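Local atomic coordinates of prolyl-tRNA synthetase (Naegleria fowleri, PDB entry 6UYH), a protein that probably charges tRNA(Pro) with proline as a class II aminoacyl-tRNA synthetase, and here holds halofuginone and the ATP analogue AMPPNP. Residues E12-K17 and S23-Q28; S33-Y38 and G277-V282; G288-P293 and D403-K408; V295-V300 and N348-R353. All coordinates share one frame; numbering follows the deposited sequence. Where two conformers were deposited one is given.

Contact 1 (E12-K17 and S23-Q28)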
loop_
_atom_site.group_PDB
_atom_site.type_symbol
_atom_site.label_atom_id
_atom_site.label_comp_id
_atom_site.label_asym_id
_atom_site.label_seq_id
_atom_site.Cartn_x
_atom_site.Cartn_y
_atom_site.Cartn_z
ATOM N N GLU A 12 -22.872 -4.268 20.665
ATOM C CA GLU A 12 -23.561 -5.375 21.324
ATOM C C GLU A 12 -24.435 -6.150 20.333
ATOM O O GLU A 12 -24.368 -7.379 20.265
ATOM C CB GLU A 12 -24.409 -4.867 22.495
ATOM N N GLY A 13 -25.251 -5.434 19.563
ATOM C CA GLY A 13 -26.151 -6.094 18.636
ATOM C C GLY A 13 -26.669 -5.155 17.573
ATOM O O GLY A 13 -26.656 -3.929 17.730
ATOM N N ILE A 14 -27.108 -5.753 16.470
ATOM C CA ILE A 14 -27.802 -5.026 15.413
ATOM C C ILE A 14 -29.253 -4.874 15.850
ATOM O O ILE A 14 -29.936 -5.872 16.109
ATOM C CB ILE A 14 -27.703 -5.777 14.076
ATOM C CG1 ILE A 14 -26.262 -6.232 13.817
ATOM C CG2 ILE A 14 -28.223 -4.917 12.936
ATOM C CD1 ILE A 14 -25.252 -5.103 13.804
ATOM N N ASP A 15 -29.729 -3.636 15.967
ATOM C CA ASP A 15 -31.068 -3.339 16.458
ATOM C C ASP A 15 -32.057 -3.032 15.342
ATOM O O ASP A 15 -33.220 -2.725 15.631
ATOM C CB ASP A 15 -31.018 -2.158 17.434
ATOM C CG ASP A 15 -30.082 -2.403 18.599
ATOM O OD1 ASP A 15 -30.144 -3.497 19.198
ATOM O OD2 ASP A 15 -29.273 -1.504 18.905
ATOM N N VAL A 16 -31.620 -3.070 14.085
ATOM C CA VAL A 16 -32.468 -2.802 12.930
ATOM C C VAL A 16 -32.232 -3.913 11.918
ATOM O O VAL A 16 -31.081 -4.215 11.586
ATOM C CB VAL A 16 -32.164 -1.425 12.306
ATOM C CG1 VAL A 16 -32.957 -1.230 11.024
ATOM C CG2 VAL A 16 -32.484 -0.315 13.298
ATOM N N LYS A 17 -33.310 -4.506 11.415
ATOM C CA LYS A 17 -33.189 -5.639 10.506
ATOM C C LYS A 17 -32.821 -5.190 9.096
ATOM O O LYS A 17 -33.151 -4.086 8.661
ATOM C CB LYS A 17 -34.492 -6.440 10.471
ATOM C CG LYS A 17 -34.786 -7.159 11.786
ATOM C CD LYS A 17 -36.088 -7.954 11.726
ATOM C CE LYS A 17 -35.962 -9.185 10.835
ATOM N NZ LYS A 17 -34.895 -10.122 11.303
ATOM N N SER A 23 -30.309 1.045 4.959
ATOM C CA SER A 23 -29.179 1.942 5.190
ATOM C C SER A 23 -28.813 2.000 6.670
ATOM O O SER A 23 -27.625 2.076 7.014
ATOM C CB SER A 23 -29.496 3.335 4.633
ATOM O OG SER A 23 -30.651 3.873 5.239
ATOM N N GLU A 24 -29.801 1.920 7.558
ATOM C CA GLU A 24 -29.500 1.911 8.985
ATOM C C GLU A 24 -28.878 0.580 9.400
ATOM O O GLU A 24 -27.918 0.560 10.180
ATOM C CB GLU A 24 -30.765 2.215 9.789
ATOM C CG GLU A 24 -30.587 2.119 11.305
ATOM C CD GLU A 24 -29.564 3.097 11.879
ATOM O OE1 GLU A 24 -29.224 4.098 11.208
ATOM O OE2 GLU A 24 -29.104 2.856 13.021
ATOM N N TRP A 25 -29.399 -0.534 8.872
ATOM C CA TRP A 25 -28.771 -1.841 9.079
ATOM C C TRP A 25 -27.301 -1.817 8.675
ATOM O O TRP A 25 -26.425 -2.283 9.414
ATOM C CB TRP A 25 -29.515 -2.925 8.282
ATOM C CG TRP A 25 -28.778 -4.244 8.269
ATOM C CD1 TRP A 25 -28.867 -5.244 9.204
ATOM C CD2 TRP A 25 -27.829 -4.695 7.292
ATOM N NE1 TRP A 25 -28.040 -6.289 8.862
ATOM C CE2 TRP A 25 -27.390 -5.977 7.696
ATOM C CE3 TRP A 25 -27.321 -4.148 6.101
ATOM C CZ2 TRP A 25 -26.453 -6.711 6.970
ATOM C CZ3 TRP A 25 -26.384 -4.882 5.374
ATOM C CH2 TRP A 25 -25.962 -6.153 5.813
ATOM N N TYR A 26 -27.019 -1.276 7.487
ATOM C CA TYR A 26 -25.656 -1.248 6.970
ATOM C C TYR A 26 -24.746 -0.439 7.875
ATOM O O TYR A 26 -23.629 -0.865 8.201
ATOM C CB TYR A 26 -25.681 -0.643 5.564
ATOM C CG TYR A 26 -24.397 -0.655 4.776
ATOM C CD1 TYR A 26 -23.740 -1.845 4.495
ATOM C CD2 TYR A 26 -23.870 0.528 4.258
ATOM C CE1 TYR A 26 -22.586 -1.861 3.739
ATOM C CE2 TYR A 26 -22.709 0.525 3.484
ATOM C CZ TYR A 26 -22.076 -0.672 3.229
ATOM O OH TYR A 26 -20.937 -0.692 2.456
ATOM N N SER A 27 -25.220 0.726 8.310
ATOM C CA SER A 27 -24.428 1.540 9.220
ATOM C C SER A 27 -24.118 0.783 10.505
ATOM O O SER A 27 -22.972 0.785 10.971
ATOM C CB SER A 27 -25.165 2.841 9.518
ATOM O OG SER A 27 -24.427 3.623 10.436
ATOM N N GLN A 28 -25.118 0.106 11.074
ATOM C CA GLN A 28 -24.894 -0.616 12.322
ATOM C C GLN A 28 -23.938 -1.784 12.119
ATOM O O GLN A 28 -23.067 -2.027 12.961
ATOM C CB GLN A 28 -26.225 -1.087 12.908
ATOM C CG GLN A 28 -27.082 0.061 13.434
ATOM C CD GLN A 28 -28.171 -0.405 14.379
ATOM O OE1 GLN A 28 -28.014 -1.404 15.084
ATOM N NE2 GLN A 28 -29.292 0.311 14.388
#
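Ile14, Asp15 and Val16 lie against Trp25 and Gln28 of helix 22-32. The N-terminal loop 12-17 folds back over the first turns of this helix, a local loop-on-helix contact at the surface of the chain. The tight part centres on the Gln28 amide. Gln28 CG stands anti to the carbonyl carbon (chi1 -70°) and the chain beyond is extended, which carries the amide out to the loop. Asp15 N donates to Gln28 OE1 at 3.0 Å in a nearly straight bond (177°). The donor sits somewhat off the plane of the carbonyl group. Lys32 NZ is a second partner of OE1. On its other side the amide gives NE2 to Glu24 OE2 at 2.9 Å, close to the amide plane and at the anti lone pair. Bonds at both ends therefore fix the amide rotation. Val16 CG2 packs on Gln28 NE2 at 3.4 Å and on Glu24 CG at 3.7 Å, crossing both side chains at about a right angle. The solvent side is looser. The Asp15 side chain is exposed, and the Lys17 side chain points away from the helix and forms a salt bridge with Asp286. Trp25 makes the buried flank, and its NE1 bonds to Asp285 O. Ile14 CG2 meets Trp25 CD1 obliquely at 3.8 Å, while Val16 O lies in the indole plane, 3.4 Å from the CD1 edge.

Contact 2 (S33-Y38 and G277-V282)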
loop_
_atom_site.group_PDB
_atom_site.type_symbol
_atom_site.label_atom_id
_atom_site.label_comp_id
_atom_site.label_asym_id
_atom_site.label_seq_id
_atom_site.Cartn_x
_atom_site.Cartn_y
_atom_site.Cartn_z
ATOM N N SER A 33 -19.345 -4.164 13.918
ATOM C CA SER A 33 -18.388 -5.217 13.625
ATOM C C SER A 33 -16.945 -4.757 13.735
ATOM O O SER A 33 -16.048 -5.578 13.525
ATOM C CB SER A 33 -18.603 -5.748 12.219
ATOM O OG SER A 33 -18.296 -4.747 11.252
ATOM N N GLU A 34 -16.713 -3.472 14.036
ATOM C CA GLU A 34 -15.375 -2.862 14.043
ATOM C C GLU A 34 -14.730 -2.870 12.657
ATOM O O GLU A 34 -13.505 -2.907 12.522
ATOM C CB GLU A 34 -14.460 -3.525 15.089
ATOM C CG GLU A 34 -15.029 -3.435 16.506
ATOM C CD GLU A 34 -14.098 -3.961 17.584
ATOM O OE1 GLU A 34 -12.932 -4.296 17.283
ATOM O OE2 GLU A 34 -14.541 -4.029 18.747
ATOM N N PHE A 35 -15.539 -2.803 11.598
ATOM C CA PHE A 35 -14.966 -2.673 10.263
ATOM C C PHE A 35 -14.613 -1.225 9.945
ATOM O O PHE A 35 -13.532 -0.941 9.411
ATOM C CB PHE A 35 -15.939 -3.221 9.208
ATOM C CG PHE A 35 -15.504 -4.531 8.600
ATOM C CD1 PHE A 35 -15.452 -4.685 7.210
ATOM C CD2 PHE A 35 -15.140 -5.600 9.415
ATOM C CE1 PHE A 35 -15.037 -5.882 6.650
ATOM C CE2 PHE A 35 -14.725 -6.803 8.868
ATOM C CZ PHE A 35 -14.680 -6.945 7.474
ATOM N N LEU A 36 -15.496 -0.298 10.289
ATOM C CA LEU A 36 -15.424 1.052 9.755
ATOM C C LEU A 36 -15.832 2.047 10.828
ATOM O O LEU A 36 -16.639 1.738 11.710
ATOM C CB LEU A 36 -16.328 1.184 8.516
ATOM C CG LEU A 36 -16.415 2.521 7.777
ATOM C CD1 LEU A 36 -16.667 2.277 6.283
ATOM C CD2 LEU A 36 -17.533 3.382 8.356
ATOM N N ASP A 37 -15.264 3.245 10.760
ATOM C CA ASP A 37 -15.807 4.354 11.526
ATOM C C ASP A 37 -16.018 5.556 10.621
ATOM O O ASP A 37 -15.369 5.697 9.583
ATOM C CB ASP A 37 -14.926 4.748 12.699
ATOM C CG ASP A 37 -15.715 4.867 13.982
ATOM O OD1 ASP A 37 -16.938 5.142 13.900
ATOM O OD2 ASP A 37 -15.129 4.674 15.061
ATOM N N TYR A 38 -16.974 6.396 11.011
ATOM C CA TYR A 38 -17.221 7.659 10.335
ATOM C C TYR A 38 -16.176 8.706 10.725
ATOM O O TYR A 38 -15.461 8.572 11.720
ATOM C CB TYR A 38 -18.628 8.151 10.665
ATOM C CG TYR A 38 -19.676 7.198 10.153
ATOM C CD1 TYR A 38 -19.925 7.095 8.796
ATOM C CD2 TYR A 38 -20.387 6.371 11.018
ATOM C CE1 TYR A 38 -20.878 6.224 8.307
ATOM C CE2 TYR A 38 -21.342 5.487 10.535
ATOM C CZ TYR A 38 -21.576 5.417 9.178
ATOM O OH TYR A 38 -22.524 4.557 8.667
ATOM N N GLY A 277 -17.820 -3.225 0.246
ATOM C CA GLY A 277 -19.228 -2.894 0.419
ATOM C C GLY A 277 -20.142 -3.936 -0.193
ATOM O O GLY A 277 -21.149 -4.326 0.408
ATOM N N VAL A 278 -19.805 -4.400 -1.395
ATOM C CA VAL A 278 -20.596 -5.447 -2.036
ATOM C C VAL A 278 -20.616 -6.691 -1.163
ATOM O O VAL A 278 -21.676 -7.273 -0.900
ATOM C CB VAL A 278 -20.040 -5.755 -3.438
ATOM C CG1 VAL A 278 -20.812 -6.924 -4.057
ATOM C CG2 VAL A 278 -20.169 -4.526 -4.331
ATOM N N MET A 279 -19.440 -7.097 -0.684
ATOM C CA MET A 279 -19.317 -8.270 0.174
ATOM C C MET A 279 -20.260 -8.180 1.367
ATOM O O MET A 279 -20.986 -9.132 1.683
ATOM C CB MET A 279 -17.861 -8.400 0.649
ATOM C CG MET A 279 -17.593 -9.633 1.518
ATOM S SD MET A 279 -15.967 -9.494 2.320
ATOM C CE MET A 279 -16.262 -8.223 3.555
ATOM N N ILE A 280 -20.277 -7.022 2.028
ATOM C CA ILE A 280 -21.092 -6.847 3.223
ATOM C C ILE A 280 -22.581 -6.804 2.873
ATOM O O ILE A 280 -23.405 -7.447 3.531
ATOM C CB ILE A 280 -20.652 -5.581 3.973
ATOM C CG1 ILE A 280 -19.201 -5.744 4.446
ATOM C CG2 ILE A 280 -21.621 -5.281 5.117
ATOM C CD1 ILE A 280 -18.608 -4.465 5.028
ATOM N N MET A 281 -22.955 -6.033 1.842
ATOM C CA MET A 281 -24.365 -5.945 1.481
ATOM C C MET A 281 -24.919 -7.286 1.021
ATOM O O MET A 281 -26.105 -7.571 1.243
ATOM C CB MET A 281 -24.586 -4.896 0.384
ATOM C CG MET A 281 -24.421 -3.465 0.876
ATOM S SD MET A 281 -24.658 -2.286 -0.489
ATOM C CE MET A 281 -24.477 -0.744 0.410
ATOM N N VAL A 282 -24.095 -8.108 0.362
ATOM C CA VAL A 282 -24.573 -9.407 -0.109
ATOM C C VAL A 282 -24.717 -10.381 1.061
ATOM O O VAL A 282 -25.763 -11.024 1.223
ATOM C CB VAL A 282 -23.643 -9.964 -1.207
ATOM C CG1 VAL A 282 -24.016 -11.407 -1.538
ATOM C CG2 VAL A 282 -23.719 -9.100 -2.473
#
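The Phe35 ring meets the ends of two side chains from helix 274-283, Ile280 and Met279, both in oblique positions. Ile280 CD1 is 3.8 Å from Phe35 CD1, and the two side chains run past each other in opposite directions. Met279 CE is 4.1 Å from Phe35 CE1, and its side chain crosses that of Phe35 at about a right angle. The Met279 chain leaves extended and bends only at its last torsion (chi3 72°), which turns the methyl to the ring. The backbones stay apart: the CA atoms of Phe35 and Ile280 are 10.2 Å from each other. Phe35 follows a Schellman motif at the C-terminal end of helix 22-32, where Glu34 takes a positive phi (63°), and it leads into strand 36-38. The contact thus sets this helix-to-strand turn against a helix of the class II synthetase core. Leu291 and helix 49-67 pack on the same phenylalanine. All three touching residues are buried, and the contact is wholly apolar. The side chain of Met279 is about 13 Å from the bound AMPPNP.

Contact 3 (G288-P293 and D403-K408). With EDO (1,2-ethanediol), chain Z.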
loop_
_atom_site.group_PDB
_atom_site.type_symbol
_atom_site.label_atom_id
_atom_site.label_comp_id
_atom_site.label_asym_id
_atom_site.label_seq_id
_atom_site.Cartn_x
_atom_site.Cartn_y
_atom_site.Cartn_z
ATOM N N GLY A 288 -25.167 -9.547 12.108
ATOM C CA GLY A 288 -23.986 -8.755 11.831
ATOM C C GLY A 288 -23.211 -9.211 10.616
ATOM O O GLY A 288 -23.790 -9.655 9.622
ATOM N N MET A 289 -21.888 -9.102 10.691
ATOM C CA MET A 289 -21.015 -9.453 9.584
ATOM C C MET A 289 -21.027 -10.960 9.332
ATOM O O MET A 289 -21.163 -11.758 10.257
ATOM C CB MET A 289 -19.593 -8.979 9.896
ATOM C CG MET A 289 -18.604 -9.132 8.769
ATOM S SD MET A 289 -18.893 -7.977 7.423
ATOM C CE MET A 289 -18.625 -6.409 8.246
ATOM N N VAL A 290 -20.855 -11.345 8.063
ATOM C CA VAL A 290 -20.655 -12.747 7.681
ATOM C C VAL A 290 -19.472 -12.769 6.723
ATOM O O VAL A 290 -19.605 -12.377 5.557
ATOM C CB VAL A 290 -21.898 -13.379 7.037
ATOM C CG1 VAL A 290 -21.634 -14.855 6.713
ATOM C CG2 VAL A 290 -23.116 -13.270 7.960
ATOM N N LEU A 291 -18.295 -13.225 7.213
ATOM C CA LEU A 291 -17.074 -13.079 6.416
ATOM C C LEU A 291 -16.811 -14.320 5.571
ATOM O O LEU A 291 -16.749 -15.429 6.113
ATOM C CB LEU A 291 -15.872 -12.825 7.319
ATOM C CG LEU A 291 -15.873 -11.481 8.046
ATOM C CD1 LEU A 291 -14.901 -11.485 9.233
ATOM C CD2 LEU A 291 -15.539 -10.371 7.063
ATOM N N PRO A 292 -16.622 -14.180 4.261
ATOM C CA PRO A 292 -16.116 -15.296 3.464
ATOM C C PRO A 292 -14.787 -15.763 4.027
ATOM O O PRO A 292 -13.920 -14.931 4.333
ATOM C CB PRO A 292 -15.942 -14.686 2.060
ATOM C CG PRO A 292 -16.741 -13.416 2.071
ATOM C CD PRO A 292 -16.681 -12.929 3.492
ATOM N N PRO A 293 -14.607 -17.071 4.217
ATOM C CA PRO A 293 -13.419 -17.559 4.943
ATOM C C PRO A 293 -12.079 -17.073 4.396
ATOM O O PRO A 293 -11.144 -16.870 5.177
ATOM C CB PRO A 293 -13.557 -19.083 4.828
ATOM C CG PRO A 293 -15.043 -19.305 4.782
ATOM C CD PRO A 293 -15.617 -18.128 4.023
ATOM N N ASP A 403 -18.402 -22.127 -0.459
ATOM C CA ASP A 403 -19.238 -22.569 -1.572
ATOM C C ASP A 403 -20.710 -22.263 -1.321
ATOM O O ASP A 403 -21.419 -21.825 -2.234
ATOM C CB ASP A 403 -19.033 -24.066 -1.816
ATOM C CG ASP A 403 -17.624 -24.390 -2.291
ATOM O OD1 ASP A 403 -16.881 -23.453 -2.651
ATOM O OD2 ASP A 403 -17.257 -25.580 -2.304
ATOM N N SER A 404 -21.185 -22.482 -0.092
ATOM C CA SER A 404 -22.593 -22.244 0.218
ATOM C C SER A 404 -22.939 -20.765 0.098
ATOM O O SER A 404 -24.004 -20.408 -0.425
ATOM C CB SER A 404 -22.916 -22.743 1.627
ATOM O OG SER A 404 -22.752 -24.149 1.752
ATOM N N MET A 405 -22.059 -19.895 0.604
ATOM C CA MET A 405 -22.281 -18.456 0.517
ATOM C C MET A 405 -22.375 -18.010 -0.934
ATOM O O MET A 405 -23.267 -17.235 -1.302
ATOM C CB MET A 405 -21.157 -17.710 1.252
ATOM C CG MET A 405 -21.187 -17.905 2.769
ATOM S SD MET A 405 -19.784 -17.149 3.615
ATOM C CE MET A 405 -19.976 -15.422 3.149
ATOM N N LEU A 406 -21.459 -18.496 -1.778
ATOM C CA LEU A 406 -21.479 -18.120 -3.189
ATOM C C LEU A 406 -22.696 -18.705 -3.902
ATOM O O LEU A 406 -23.348 -18.023 -4.702
ATOM C CB LEU A 406 -20.180 -18.576 -3.859
ATOM C CG LEU A 406 -20.080 -18.406 -5.374
ATOM C CD1 LEU A 406 -20.197 -16.935 -5.711
ATOM C CD2 LEU A 406 -18.761 -19.004 -5.905
ATOM N N ASN A 407 -23.023 -19.963 -3.609
ATOM C CA ASN A 407 -24.156 -20.606 -4.265
ATOM C C ASN A 407 -25.473 -19.942 -3.888
ATOM O O ASN A 407 -26.347 -19.762 -4.741
ATOM C CB ASN A 407 -24.189 -22.090 -3.904
ATOM C CG ASN A 407 -23.082 -22.874 -4.573
ATOM O OD1 ASN A 407 -22.561 -22.467 -5.611
ATOM N ND2 ASN A 407 -22.726 -24.017 -3.991
ATOM N N LYS A 408 -25.639 -19.593 -2.609
ATOM C CA LYS A 408 -26.857 -18.917 -2.171
ATOM C C LYS A 408 -27.018 -17.574 -2.871
ATOM O O LYS A 408 -28.110 -17.235 -3.342
ATOM C CB LYS A 408 -26.829 -18.732 -0.654
ATOM C CG LYS A 408 -28.027 -17.975 -0.079
ATOM C CD LYS A 408 -27.912 -17.813 1.445
ATOM C CE LYS A 408 -29.164 -17.151 2.023
ATOM N NZ LYS A 408 -29.104 -16.885 3.490
HETATM C C1 EDO Z . -25.205 -25.977 -0.396
HETATM O O1 EDO Z . -25.007 -25.097 0.716
HETATM C C2 EDO Z . -24.749 -25.290 -1.674
HETATM O O2 EDO Z . -23.335 -25.451 -1.825
#
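A buried apolar junction joins the loop after helix 274-283 to the long helix 391-415, with Met405 reaching from the helix to Val290, Pro292 and Pro293. The Met405 side chain is extended to SD and turns at its last torsion (chi3 60°), which sets the methyl CE against the backbone at Pro292. CE is 3.7 Å from Pro292 N and 4.0 Å from Pro292 CG. It also meets Val290 CG1 at 4.0 Å. Met405 SD touches the ring of Pro293 more loosely, 4.3 Å from CD. The loop precedes strand 300-304 of the five-stranded mixed sheet in the region of the anticodon-binding domain. His283 of helix 274-283 packs on both Pro292 and Met405, so helix 274-283, the loop and helix 391-415 meet at this point. Elsewhere on helix 391-415, a 1,2-ethanediol probably from the crystallisation liquor bridges two side chains. Its O1 hydrogen-bonds Ser404 OG at 2.7 Å, and Asn407 ND2 donates to its O2, also at 2.7 Å.

Contact 4 (V295-V300 and N348-R353). With EDO (1,2-ethanediol), chain R.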
loop_
_atom_site.group_PDB
_atom_site.type_symbol
_atom_site.label_atom_id
_atom_site.label_comp_id
_atom_site.label_asym_id
_atom_site.label_seq_id
_atom_site.Cartn_x
_atom_site.Cartn_y
_atom_site.Cartn_z
ATOM N N VAL A 295 -11.161 -14.219 3.270
ATOM C CA VAL A 295 -10.792 -12.863 3.653
ATOM C C VAL A 295 -11.111 -12.572 5.113
ATOM O O VAL A 295 -11.064 -11.418 5.531
ATOM C CB VAL A 295 -11.441 -11.812 2.730
ATOM C CG1 VAL A 295 -11.017 -12.045 1.279
ATOM C CG2 VAL A 295 -12.964 -11.832 2.865
ATOM N N ALA A 296 -11.409 -13.599 5.906
ATOM C CA ALA A 296 -11.785 -13.403 7.303
ATOM C C ALA A 296 -10.543 -13.206 8.166
ATOM O O ALA A 296 -9.681 -14.086 8.206
ATOM C CB ALA A 296 -12.591 -14.602 7.801
ATOM N N PHE A 297 -10.485 -12.081 8.896
ATOM C CA PHE A 297 -9.344 -11.806 9.774
ATOM C C PHE A 297 -9.119 -12.957 10.745
ATOM O O PHE A 297 -7.975 -13.276 11.102
ATOM C CB PHE A 297 -9.570 -10.497 10.541
ATOM C CG PHE A 297 -10.585 -10.615 11.633
ATOM C CD1 PHE A 297 -10.196 -10.824 12.944
ATOM C CD2 PHE A 297 -11.943 -10.561 11.336
ATOM C CE1 PHE A 297 -11.139 -10.968 13.951
ATOM C CE2 PHE A 297 -12.900 -10.706 12.337
ATOM C CZ PHE A 297 -12.498 -10.912 13.649
ATOM N N CYS A 298 -10.206 -13.571 11.204
ATOM C CA CYS A 298 -10.166 -14.790 11.997
ATOM C C CYS A 298 -11.113 -15.777 11.334
ATOM O O CYS A 298 -12.291 -15.462 11.130
ATOM C CB CYS A 298 -10.580 -14.526 13.448
ATOM S SG CYS A 298 -10.817 -16.016 14.450
ATOM N N GLN A 299 -10.602 -16.951 10.977
ATOM C CA GLN A 299 -11.453 -17.942 10.323
ATOM C C GLN A 299 -12.164 -18.851 11.313
ATOM O O GLN A 299 -13.302 -19.266 11.064
ATOM C CB GLN A 299 -10.625 -18.786 9.359
ATOM C CG GLN A 299 -9.997 -17.974 8.235
ATOM C CD GLN A 299 -8.979 -18.784 7.477
ATOM O OE1 GLN A 299 -8.007 -19.269 8.056
ATOM N NE2 GLN A 299 -9.202 -18.955 6.179
ATOM N N VAL A 300 -11.510 -19.180 12.424
ATOM C CA VAL A 300 -12.045 -20.115 13.408
ATOM C C VAL A 300 -11.782 -19.538 14.788
ATOM O O VAL A 300 -10.648 -19.161 15.094
ATOM C CB VAL A 300 -11.404 -21.516 13.294
ATOM C CG1 VAL A 300 -12.022 -22.468 14.320
ATOM C CG2 VAL A 300 -11.543 -22.074 11.883
ATOM N N ASN A 348 -22.092 -14.241 20.522
ATOM C CA ASN A 348 -22.541 -13.014 19.872
ATOM C C ASN A 348 -21.360 -12.149 19.456
ATOM O O ASN A 348 -21.357 -11.579 18.362
ATOM C CB ASN A 348 -23.457 -12.224 20.807
ATOM C CG ASN A 348 -24.783 -12.914 21.044
ATOM O OD1 ASN A 348 -25.308 -13.598 20.164
ATOM N ND2 ASN A 348 -25.338 -12.735 22.242
ATOM N N TYR A 349 -20.357 -12.035 20.327
ATOM C CA TYR A 349 -19.201 -11.186 20.061
ATOM C C TYR A 349 -18.560 -11.518 18.720
ATOM O O TYR A 349 -18.278 -10.628 17.907
ATOM C CB TYR A 349 -18.196 -11.349 21.201
ATOM C CG TYR A 349 -16.951 -10.499 21.091
ATOM C CD1 TYR A 349 -16.850 -9.294 21.776
ATOM C CD2 TYR A 349 -15.862 -10.918 20.331
ATOM C CE1 TYR A 349 -15.707 -8.520 21.690
ATOM C CE2 TYR A 349 -14.720 -10.144 20.235
ATOM C CZ TYR A 349 -14.651 -8.952 20.922
ATOM O OH TYR A 349 -13.517 -8.184 20.830
ATOM N N TRP A 350 -18.329 -12.800 18.465
ATOM C CA TRP A 350 -17.644 -13.195 17.245
ATOM C C TRP A 350 -18.596 -13.340 16.066
ATOM O O TRP A 350 -18.168 -13.164 14.920
ATOM C CB TRP A 350 -16.877 -14.501 17.479
ATOM C CG TRP A 350 -15.821 -14.367 18.534
ATOM C CD1 TRP A 350 -15.856 -14.879 19.796
ATOM C CD2 TRP A 350 -14.587 -13.644 18.429
ATOM N NE1 TRP A 350 -14.717 -14.535 20.480
ATOM C CE2 TRP A 350 -13.920 -13.777 19.665
ATOM C CE3 TRP A 350 -13.977 -12.905 17.410
ATOM C CZ2 TRP A 350 -12.674 -13.200 19.910
ATOM C CZ3 TRP A 350 -12.732 -12.326 17.658
ATOM C CH2 TRP A 350 -12.099 -12.479 18.899
ATOM N N GLU A 351 -19.875 -13.648 16.313
ATOM C CA GLU A 351 -20.845 -13.631 15.217
ATOM C C GLU A 351 -21.010 -12.222 14.663
ATOM O O GLU A 351 -21.060 -12.028 13.444
ATOM C CB GLU A 351 -22.196 -14.186 15.684
ATOM C CG GLU A 351 -22.229 -15.702 15.837
ATOM C CD GLU A 351 -23.489 -16.204 16.523
ATOM O OE1 GLU A 351 -24.305 -15.367 16.969
ATOM O OE2 GLU A 351 -23.658 -17.441 16.618
ATOM N N LEU A 352 -21.090 -11.228 15.550
ATOM C CA LEU A 352 -21.181 -9.830 15.130
ATOM C C LEU A 352 -20.012 -9.434 14.237
ATOM O O LEU A 352 -20.178 -8.696 13.257
ATOM C CB LEU A 352 -21.229 -8.938 16.376
ATOM C CG LEU A 352 -21.242 -7.420 16.204
ATOM C CD1 LEU A 352 -22.428 -7.002 15.325
ATOM C CD2 LEU A 352 -21.300 -6.726 17.564
ATOM N N ARG A 353 -18.819 -9.920 14.555
ATOM C CA ARG A 353 -17.627 -9.541 13.815
ATOM C C ARG A 353 -17.390 -10.412 12.590
ATOM O O ARG A 353 -16.492 -10.111 11.797
ATOM C CB ARG A 353 -16.424 -9.563 14.763
ATOM C CG ARG A 353 -16.518 -8.444 15.795
ATOM C CD ARG A 353 -15.631 -8.666 17.014
ATOM N NE ARG A 353 -15.575 -7.478 17.865
ATOM C CZ ARG A 353 -16.544 -7.093 18.698
ATOM N NH1 ARG A 353 -17.660 -7.803 18.809
ATOM N NH2 ARG A 353 -16.398 -5.994 19.426
HETATM C C1 EDO R . -6.033 -21.636 5.764
HETATM O O1 EDO R . -5.616 -22.294 4.561
HETATM C C2 EDO R . -6.281 -20.167 5.456
HETATM O O2 EDO R . -7.272 -20.066 4.424
#
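This is a surface contact made mainly by ring edges: Phe297 meets Trp350 and Arg353 on helix 343-353. It sits where the loop before strand 300-304 faces a helix of the anticodon-binding domain. Phe297 CE1 and Trp350 CZ3 are 4.3 Å apart, each near the plane of the other ring, so the rings meet at their edges and do not stack. The Phe297 edge also reaches the backbone of Arg353, with CE2 3.7 Å from Arg353 O, which lies in the ring plane. Cys298 CB covers one face of the phenyl ring toward its rim. On the helix, Tyr349 turns an edge to the Trp350 face, with CD2 3.5 Å above the ring and over its centre. The Arg353 guanidinium lies flat over the Tyr349 ring, with NH1 3.4 Å above its plane. Beyond the two segments, Trp350 NE1 bonds to Asp336 OD2 and Arg353 NH2 forms a salt bridge with Glu34. Away from the rings, Gln299 NE2 donates to O2 of a 1,2-ethanediol at 2.8 Å, a molecule probably from the crystallisation liquor, and also bonds to Pro293 O. The guanidinium also bonds in its own plane: Arg353 NH1 donates to Tyr349 O at 3.0 Å, with an N-H...O angle of 156°.

In the fold
From the N terminus, contact 1 closes a short loop onto helix 22-32. The chain then turns into strand 36-38, and contact 2 joins that turn to helix 274-283 across 238 intervening residues. Ser27 OG and Tyr38 OH link contacts 1 and 2. Contact 3 opens next and closes only at helix 391-415. Contact 4 opens and closes within that span, while contacts 1 and 2 precede it in series. The regions meet in space: Phe35 packs on Met289 and Leu291, Glu34 pairs with Arg353, and Ile14 touches Leu352. Together they tie the N-terminal segment, the synthetase core and the anticodon-binding region to one another.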